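Local coordinates for agmatine ureohydrolase (Thermoplasma volcanium GSS1, PDB 3PZL), which probably hydrolyses agmatine to putrescine and urea, using two manganese ions bound in each subunit, at residues 25-30 and 63-68; 73-78 and 253-258. All blocks are in the same frame, centred on the assembly; numbering follows the deposited sequence.

Contact 1: 25-30 and 63-68; sequences IADAVN and GAYVNL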
loop_
_atom_site.group_PDB
_atom_site.type_symbol
_atom_site.label_atom_id
_atom_site.label_comp_id
_atom_site.label_asym_id
_atom_site.label_seq_id
_atom_site.Cartn_x
_atom_site.Cartn_y
_atom_site.Cartn_z
ATOM N N ILE B 25 -4.225 -7.879 -24.960
ATOM C CA ILE B 25 -4.317 -9.250 -24.517
ATOM C C ILE B 25 -3.410 -10.134 -25.364
ATOM O O ILE B 25 -3.552 -10.212 -26.584
ATOM C CB ILE B 25 -5.754 -9.735 -24.557
ATOM C CG1 ILE B 25 -6.535 -8.991 -23.471
ATOM C CG2 ILE B 25 -5.783 -11.269 -24.366
ATOM C CD1 ILE B 25 -7.889 -9.594 -23.129
ATOM N N ALA B 26 -2.491 -10.814 -24.707
ATOM C CA ALA B 26 -1.393 -11.442 -25.417
ATOM C C ALA B 26 -1.845 -12.403 -26.501
ATOM O O ALA B 26 -1.145 -12.596 -27.481
ATOM C CB ALA B 26 -0.465 -12.127 -24.442
ATOM N N ASP B 27 -3.019 -12.995 -26.333
ATOM C CA ASP B 27 -3.491 -13.997 -27.276
ATOM C C ASP B 27 -4.394 -13.389 -28.320
ATOM O O ASP B 27 -4.691 -14.019 -29.337
ATOM C CB ASP B 27 -4.126 -15.204 -26.556
ATOM C CG ASP B 27 -3.121 -15.945 -25.608
ATOM O OD1 ASP B 27 -1.885 -15.878 -25.851
ATOM O OD2 ASP B 27 -3.563 -16.591 -24.619
ATOM N N ALA B 28 -4.822 -12.155 -28.096
ATOM C CA ALA B 28 -5.658 -11.463 -29.084
ATOM C C ALA B 28 -4.834 -11.109 -30.319
ATOM O O ALA B 28 -4.471 -9.943 -30.530
ATOM C CB ALA B 28 -6.275 -10.240 -28.496
ATOM N N VAL B 29 -4.556 -12.131 -31.128
ATOM C CA VAL B 29 -3.637 -12.028 -32.253
ATOM C C VAL B 29 -4.293 -11.569 -33.570
ATOM O O VAL B 29 -3.636 -10.986 -34.417
ATOM C CB VAL B 29 -2.851 -13.350 -32.427
ATOM C CG1 VAL B 29 -2.129 -13.390 -33.771
ATOM C CG2 VAL B 29 -1.825 -13.444 -31.334
ATOM N N ASN B 30 -5.585 -11.809 -33.735
ATOM C CA ASN B 30 -6.231 -11.546 -35.011
ATOM C C ASN B 30 -6.815 -10.156 -35.095
ATOM O O ASN B 30 -7.100 -9.540 -34.071
ATOM C CB ASN B 30 -7.310 -12.573 -35.263
ATOM C CG ASN B 30 -6.921 -13.927 -34.774
ATOM O OD1 ASN B 30 -6.111 -14.620 -35.377
ATOM N ND2 ASN B 30 -7.474 -14.301 -33.653
ATOM N N GLY B 63 -2.722 -6.518 -18.323
ATOM C CA GLY B 63 -1.448 -6.656 -17.651
ATOM C C GLY B 63 -1.284 -7.969 -16.932
ATOM O O GLY B 63 -0.180 -8.512 -16.933
ATOM N N ALA B 64 -2.362 -8.471 -16.312
ATOM C CA ALA B 64 -2.340 -9.759 -15.615
ATOM C C ALA B 64 -2.291 -10.919 -16.599
ATOM O O ALA B 64 -1.773 -12.004 -16.270
ATOM C CB ALA B 64 -3.535 -9.884 -14.791
ATOM N N TYR B 65 -2.823 -10.713 -17.812
ATOM C CA TYR B 65 -2.939 -11.813 -18.727
ATOM C C TYR B 65 -1.569 -12.396 -19.044
ATOM O O TYR B 65 -1.460 -13.579 -19.314
ATOM C CB TYR B 65 -3.638 -11.395 -19.995
ATOM C CG TYR B 65 -4.137 -12.559 -20.836
ATOM C CD1 TYR B 65 -5.477 -12.990 -20.770
ATOM C CD2 TYR B 65 -3.290 -13.209 -21.699
ATOM C CE1 TYR B 65 -5.940 -14.047 -21.552
ATOM C CE2 TYR B 65 -3.739 -14.263 -22.490
ATOM C CZ TYR B 65 -5.053 -14.684 -22.410
ATOM O OH TYR B 65 -5.430 -15.727 -23.206
ATOM N N VAL B 66 -0.527 -11.584 -18.967
ATOM C CA VAL B 66 0.812 -12.037 -19.290
ATOM C C VAL B 66 1.239 -13.212 -18.405
ATOM O O VAL B 66 1.966 -14.103 -18.860
ATOM C CB VAL B 66 1.886 -10.856 -19.271
ATOM C CG1 VAL B 66 1.513 -9.744 -20.260
ATOM C CG2 VAL B 66 2.056 -10.258 -17.880
ATOM N N ASN B 67 0.747 -13.228 -17.162
ATOM C CA ASN B 67 0.998 -14.342 -16.243
ATOM C C ASN B 67 0.298 -15.671 -16.598
ATOM O O ASN B 67 0.662 -16.731 -16.071
ATOM C CB ASN B 67 0.697 -13.945 -14.802
ATOM C CG ASN B 67 1.233 -14.948 -13.811
ATOM O OD1 ASN B 67 2.367 -15.448 -13.964
ATOM N ND2 ASN B 67 0.418 -15.289 -12.800
ATOM N N LEU B 68 -0.674 -15.631 -17.510
ATOM C CA LEU B 68 -1.428 -16.826 -17.872
ATOM C C LEU B 68 -0.803 -17.527 -19.057
ATOM O O LEU B 68 -0.192 -16.884 -19.914
ATOM C CB LEU B 68 -2.890 -16.466 -18.210
ATOM C CG LEU B 68 -3.727 -15.786 -17.134
ATOM C CD1 LEU B 68 -4.952 -15.195 -17.715
ATOM C CD2 LEU B 68 -4.076 -16.715 -15.977
#
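Y65, on helix 57-65, lays its ring against the turn made by I25, A26 and D27 and accounts for nearly half of the 201 Å² buried here. Its CB touches neither I25 nor its neighbours but directs the ring: with CG turned away from the backbone N (chi1 -164°), the ring reaches out from the helix to the turn. From CG onward one face is filled by I25, whose CG2 methyl stands 3.8 Å from the centroid of the Y65 ring and only 4° off its normal, a well-centred CH-pi contact. CD1 and CE1 lie under the same methyl, each 4.0 Å from I25 CG2. CD2 instead meets A26 obliquely, 3.9 Å from the A26 backbone N and 4.1 Å from A26 CB. Farther out, CE2 and CZ border the carboxylate of D27, and at the tip Y65 OH donates a hydrogen bond to D27 OD2 at 2.5 Å. That oxygen sits at the ring edge, near the ring plane, while the carboxylate stands almost upright to it (84° between planes). A second bond, to Q291 on helix 281-303, also holds the phenol oxygen, and D27 OD1 is bonded to S70 OG, so both carboxylate oxygens of this buried acid have partners. Replacing Y65 with a phenylalanine would probably leave D27 OD2 and the Q291 amide without this shared mate. Type I turns, I25 to A28 and Y65 to L68, shape the backbone on both sides. The contact ties the loop before strand 37-42 to the helix following that strand, within the three-layered alpha/beta arginase fold.

Contact 2: 73-78 and 253-258; sequences YSYGID and DVRRLI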
loop_
_atom_site.group_PDB
_atom_site.type_symbol
_atom_site.label_atom_id
_atom_site.label_comp_id
_atom_site.label_asym_id
_atom_site.label_seq_id
_atom_site.Cartn_x
_atom_site.Cartn_y
_atom_site.Cartn_z
ATOM N N TYR B 73 -5.391 -25.804 -19.624
ATOM C CA TYR B 73 -5.197 -27.213 -19.300
ATOM C C TYR B 73 -6.514 -27.979 -19.143
ATOM O O TYR B 73 -6.685 -29.068 -19.672
ATOM C CB TYR B 73 -4.358 -27.289 -18.022
ATOM C CG TYR B 73 -4.066 -28.664 -17.530
ATOM C CD1 TYR B 73 -4.408 -29.049 -16.230
ATOM C CD2 TYR B 73 -3.415 -29.588 -18.357
ATOM C CE1 TYR B 73 -4.120 -30.338 -15.778
ATOM C CE2 TYR B 73 -3.136 -30.878 -17.915
ATOM C CZ TYR B 73 -3.492 -31.244 -16.640
ATOM O OH TYR B 73 -3.206 -32.525 -16.238
ATOM N N SER B 74 -7.452 -27.385 -18.430
ATOM C CA SER B 74 -8.675 -28.046 -18.088
ATOM C C SER B 74 -9.633 -28.174 -19.264
ATOM O O SER B 74 -10.654 -28.829 -19.170
ATOM C CB SER B 74 -9.347 -27.283 -16.967
ATOM O OG SER B 74 -8.474 -27.198 -15.868
ATOM N N TYR B 75 -9.333 -27.533 -20.374
ATOM C CA TYR B 75 -10.213 -27.627 -21.525
ATOM C C TYR B 75 -9.514 -28.166 -22.768
ATOM O O TYR B 75 -10.154 -28.565 -23.721
ATOM C CB TYR B 75 -10.854 -26.285 -21.773
ATOM C CG TYR B 75 -11.654 -25.798 -20.585
ATOM C CD1 TYR B 75 -12.912 -26.323 -20.297
ATOM C CD2 TYR B 75 -11.156 -24.809 -19.757
ATOM C CE1 TYR B 75 -13.648 -25.880 -19.205
ATOM C CE2 TYR B 75 -11.868 -24.346 -18.674
ATOM C CZ TYR B 75 -13.118 -24.881 -18.400
ATOM O OH TYR B 75 -13.821 -24.411 -17.300
ATOM N N GLY B 76 -8.189 -28.202 -22.722
ATOM C CA GLY B 76 -7.404 -28.691 -23.832
ATOM C C GLY B 76 -7.610 -27.841 -25.054
ATOM O O GLY B 76 -7.790 -28.373 -26.138
ATOM N N ILE B 77 -7.587 -26.526 -24.857
ATOM C CA ILE B 77 -7.821 -25.547 -25.901
ATOM C C ILE B 77 -6.707 -24.530 -25.891
ATOM O O ILE B 77 -6.419 -23.920 -24.849
ATOM C CB ILE B 77 -9.133 -24.810 -25.662
ATOM C CG1 ILE B 77 -10.311 -25.778 -25.844
ATOM C CG2 ILE B 77 -9.245 -23.552 -26.557
ATOM C CD1 ILE B 77 -10.476 -26.293 -27.295
ATOM N N ASP B 78 -6.091 -24.358 -27.062
ATOM C CA ASP B 78 -5.058 -23.351 -27.282
ATOM C C ASP B 78 -5.731 -22.033 -27.694
ATOM O O ASP B 78 -6.365 -21.934 -28.752
ATOM C CB ASP B 78 -4.067 -23.844 -28.346
ATOM C CG ASP B 78 -3.038 -22.795 -28.736
ATOM O OD1 ASP B 78 -2.793 -21.838 -27.961
ATOM O OD2 ASP B 78 -2.456 -22.944 -29.836
ATOM N N ASP B 253 -17.534 -21.154 -8.246
ATOM C CA ASP B 253 -18.965 -21.169 -8.571
ATOM C C ASP B 253 -19.199 -20.419 -9.882
ATOM O O ASP B 253 -20.043 -20.827 -10.675
ATOM C CB ASP B 253 -19.856 -20.578 -7.462
ATOM C CG ASP B 253 -20.000 -21.494 -6.220
ATOM O OD1 ASP B 253 -20.029 -22.761 -6.327
ATOM O OD2 ASP B 253 -20.089 -20.916 -5.105
ATOM N N VAL B 254 -18.444 -19.347 -10.116
ATOM C CA VAL B 254 -18.667 -18.531 -11.275
ATOM C C VAL B 254 -18.069 -19.240 -12.456
ATOM O O VAL B 254 -18.553 -19.101 -13.585
ATOM C CB VAL B 254 -18.094 -17.124 -11.101
ATOM C CG1 VAL B 254 -18.185 -16.326 -12.364
ATOM C CG2 VAL B 254 -18.844 -16.388 -10.004
ATOM N N ARG B 255 -17.031 -20.034 -12.201
ATOM C CA ARG B 255 -16.322 -20.717 -13.275
ATOM C C ARG B 255 -17.223 -21.782 -13.809
ATOM O O ARG B 255 -17.347 -21.945 -15.015
ATOM C CB ARG B 255 -15.000 -21.308 -12.769
ATOM C CG ARG B 255 -14.237 -22.199 -13.768
ATOM C CD ARG B 255 -13.078 -22.904 -13.055
ATOM N NE ARG B 255 -12.280 -23.807 -13.914
ATOM C CZ ARG B 255 -12.421 -25.137 -13.931
ATOM N NH1 ARG B 255 -13.345 -25.686 -13.174
ATOM N NH2 ARG B 255 -11.658 -25.914 -14.703
ATOM N N ARG B 256 -17.885 -22.488 -12.903
ATOM C CA ARG B 256 -18.797 -23.552 -13.275
ATOM C C ARG B 256 -19.961 -22.978 -14.052
ATOM O O ARG B 256 -20.408 -23.554 -15.020
ATOM C CB ARG B 256 -19.247 -24.315 -12.017
ATOM C CG ARG B 256 -20.176 -25.477 -12.265
ATOM C CD ARG B 256 -19.510 -26.632 -12.985
ATOM N NE ARG B 256 -20.482 -27.673 -13.286
ATOM C CZ ARG B 256 -20.216 -28.789 -13.954
ATOM N NH1 ARG B 256 -19.002 -29.001 -14.428
ATOM N NH2 ARG B 256 -21.186 -29.668 -14.184
ATOM N N LEU B 257 -20.442 -21.825 -13.638
ATOM C CA LEU B 257 -21.511 -21.151 -14.371
ATOM C C LEU B 257 -21.135 -20.880 -15.827
ATOM O O LEU B 257 -21.955 -21.018 -16.723
ATOM C CB LEU B 257 -21.953 -19.842 -13.684
ATOM C CG LEU B 257 -23.204 -19.185 -14.331
ATOM C CD1 LEU B 257 -24.090 -18.476 -13.392
ATOM C CD2 LEU B 257 -22.814 -18.245 -15.398
ATOM N N ILE B 258 -19.886 -20.519 -16.051
ATOM C CA ILE B 258 -19.413 -20.149 -17.357
ATOM C C ILE B 258 -19.112 -21.381 -18.181
ATOM O O ILE B 258 -19.587 -21.509 -19.310
ATOM C CB ILE B 258 -18.180 -19.235 -17.241
ATOM C CG1 ILE B 258 -18.564 -17.938 -16.490
ATOM C CG2 ILE B 258 -17.609 -18.926 -18.608
ATOM C CD1 ILE B 258 -17.426 -17.076 -16.083
#
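R255 on helix 251-261 reaches toward Y75 and S74 in the turn of the small antiparallel hairpin formed by strands 71-72 and 77-78, where G76 and I77 make a classic G1 beta bulge. The helix packs on the parallel sheet of the arginase fold through V254 and L257, which rest on strand 138-143. R255 carries the most buried surface, 58 Å² of 112 Å². Its chain is extended from CG to NE, CG lying trans to the backbone N (chi1 173°), and this carries the guanidinium across to the hairpin. Y75 arrives from the opposite direction and puts its hydroxyl over one face of that group: Y75 OH is 3.7 Å from R255 CZ and sits toward the rim of the guanidinium, not over its centre. Ring and guanidinium planes are inclined by 40°, so this is no parallel stack, and the contact is one of van der Waals packing. The Y75 side chain also packs on V292, A295 and S296 of helix 281-303, which is likely to restrict where its hydroxyl can lie. F203 of the second subunit makes a cation-pi contact with R255 and also packs on S74, placing the contact at a subunit interface. S74 CB lies at the edge of the guanidinium, in its plane, 3.5 Å from R255 NH2; S74 OG is off that plane, 3.6 Å from the same nitrogen.

Contacts 1 and 2 follow each other along the chain, the first closing before the second opens. Their centres are about 17 Å apart, and their nearest atoms come within about 6 Å without touching. Helix 281-303 joins them: L290 and Q291 serve I25 and Y65 of contact 1, and V292, A295 and S296 pack on Y75 of contact 2. The loop after strand 77-78 adds a second bridge, since L80 touches D27 and gives its N-H to D78. Y50 of the second subunit packs on A64 and V66 of contact 1, and F203 of that subunit on S74 and R255 of contact 2. Neither reaches the manganese pair held by H124, D144, H146, D148, D229 and D231.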